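Local coordinates for erythromycin C-12 hydroxylase (PDB 2JJN), which hydroxylates the macrolactone ring of erythromycin D at C-12, a heme-dependent monooxygenase step that yields erythromycin C, at residues Glu115-Ile118 / Arg119-Thr122. The protein carries 2 engineered substitutions. Sequence-based numbering, arbitrary orientation.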
loop_
_atom_site.group_PDB
_atom_site.type_symbol
_atom_site.label_atom_id
_atom_site.label_comp_id
_atom_site.label_asym_id
_atom_site.label_seq_id
_atom_site.Cartn_x
_atom_site.Cartn_y
_atom_site.Cartn_z
ATOM N N GLU A 115 -11.554 -14.798 -5.880
ATOM C CA GLU A 115 -10.858 -15.752 -5.008
ATOM C C GLU A 115 -10.320 -16.980 -5.761
ATOM O O GLU A 115 -9.133 -17.314 -5.635
ATOM C CB GLU A 115 -11.691 -16.176 -3.784
ATOM C CG GLU A 115 -10.981 -17.219 -2.957
ATOM C CD GLU A 115 -11.665 -17.521 -1.634
ATOM O OE1 GLU A 115 -12.686 -16.866 -1.330
ATOM O OE2 GLU A 115 -11.205 -18.435 -0.906
ATOM N N PRO A 116 -11.173 -17.693 -6.486
ATOM C CA PRO A 116 -10.631 -18.860 -7.193
ATOM C C PRO A 116 -9.453 -18.530 -8.123
ATOM O O PRO A 116 -8.426 -19.292 -8.163
ATOM C CB PRO A 116 -11.841 -19.396 -7.976
ATOM C CG PRO A 116 -13.047 -18.899 -7.217
ATOM C CD PRO A 116 -12.615 -17.509 -6.724
ATOM N N ARG A 117 -9.532 -17.428 -8.879
ATOM C CA ARG A 117 -8.388 -17.075 -9.761
ATOM C C ARG A 117 -7.114 -16.719 -8.951
ATOM O O ARG A 117 -5.985 -17.058 -9.334
ATOM C CB ARG A 117 -8.755 -15.949 -10.764
ATOM C CG ARG A 117 -7.584 -15.543 -11.629
ATOM C CD ARG A 117 -7.137 -16.648 -12.567
ATOM N NE ARG A 117 -6.161 -16.113 -13.521
ATOM C CZ ARG A 117 -5.188 -16.815 -14.096
ATOM N NH1 ARG A 117 -5.073 -18.124 -13.864
ATOM N NH2 ARG A 117 -4.335 -16.209 -14.921
ATOM N N ILE A 118 -7.312 -15.999 -7.841
ATOM C CA ILE A 118 -6.202 -15.661 -6.982
ATOM C C ILE A 118 -5.522 -16.962 -6.492
ATOM O O ILE A 118 -4.294 -17.073 -6.477
ATOM C CB ILE A 118 -6.633 -14.829 -5.761
ATOM C CG1 ILE A 118 -7.113 -13.438 -6.243
ATOM C CG2 ILE A 118 -5.470 -14.649 -4.795
ATOM C CD1 ILE A 118 -7.898 -12.653 -5.155
ATOM N N ARG A 119 -6.337 -17.902 -6.071
ATOM C CA ARG A 119 -5.830 -19.177 -5.568
ATOM C C ARG A 119 -5.122 -19.968 -6.671
ATOM O O ARG A 119 -4.056 -20.544 -6.463
ATOM C CB ARG A 119 -6.934 -19.994 -4.933
ATOM C CG ARG A 119 -6.340 -21.181 -4.102
ATOM C CD ARG A 119 -7.463 -21.921 -3.366
ATOM N NE ARG A 119 -8.239 -21.030 -2.513
ATOM C CZ ARG A 119 -7.810 -20.558 -1.328
ATOM N NH1 ARG A 119 -6.589 -20.877 -0.828
ATOM N NH2 ARG A 119 -8.644 -19.789 -0.609
ATOM N N ASP A 120 -5.711 -19.994 -7.853
ATOM C CA ASP A 120 -5.130 -20.689 -9.006
ATOM C C ASP A 120 -3.762 -20.141 -9.381
ATOM O O ASP A 120 -2.798 -20.873 -9.536
ATOM C CB ASP A 120 -6.113 -20.501 -10.175
ATOM C CG ASP A 120 -5.633 -21.162 -11.449
ATOM O OD1 ASP A 120 -5.398 -22.377 -11.399
ATOM O OD2 ASP A 120 -5.562 -20.497 -12.520
ATOM N N VAL A 121 -3.667 -18.823 -9.565
ATOM C CA VAL A 121 -2.387 -18.186 -9.894
ATOM C C VAL A 121 -1.367 -18.460 -8.810
ATOM O O VAL A 121 -0.244 -18.851 -9.099
ATOM C CB VAL A 121 -2.604 -16.645 -10.061
ATOM C CG1 VAL A 121 -1.246 -15.916 -10.132
ATOM C CG2 VAL A 121 -3.448 -16.363 -11.309
ATOM N N THR A 122 -1.753 -18.305 -7.545
ATOM C CA THR A 122 -0.816 -18.520 -6.421
ATOM C C THR A 122 -0.311 -19.944 -6.386
ATOM O O THR A 122 0.902 -20.194 -6.315
ATOM C CB THR A 122 -1.520 -18.195 -5.123
ATOM O OG1 THR A 122 -1.825 -16.781 -5.094
ATOM C CG2 THR A 122 -0.654 -18.520 -3.923
#
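The guanidinium of Arg117 has Val121 over one face, the methyl CG2 standing 3.3 Å above the plane near its centre, and the carboxylate of Asp120 at its edge. There Arg117 NH1 lies 2.8 Å from Asp120 OD2, a salt bridge whose hydrogen bond is weak because the N-H points well off the line (126°). Arginine suits this place because its long chain, bent at chi2, turns along the helix and lays a flat charged group across an aliphatic side chain, while NH2 forms a salt bridge to Glu150 of helix 142-152. The second flat pair is Glu115 with Arg119, two long, flexible chains of opposite charge, four residues apart on the same side of the helix, so their ends can meet. Glu115 OE2 sits in the guanidinium plane of Arg119, 2.9 Å from NH2, and accepts through its anti lone pair; the carboxylate itself is turned 56° from that plane. Arg119 NH2 also forms a salt bridge to Glu368, its stronger partner, and NH1 one to Glu369, while Glu115 OE1 pairs with Arg364, a charge network with helix 356-374.

All of this belongs to the first turns of helix 115-127 in the helix-rich part of the P450 fold, with i to i+3 and i to i+4 partners. Pro116 fits the first turn, where a missing amide hydrogen costs no helix bond, and its carbonyl O accepts from Asp120 N at 2.8 Å. Deeper in, Ile118 is a branched hydrocarbon packed against Ile147, Leu361 and Val365, between helices 142-152 and 356-374. Its carbonyl O is gripped twice, by Thr122 N and by Thr122 OG1 at 2.8 Å, from opposite faces of the carbonyl plane. With OG1 beside the backbone N (chi1 -66°), the buried threonine hydroxyl donates to its own helix.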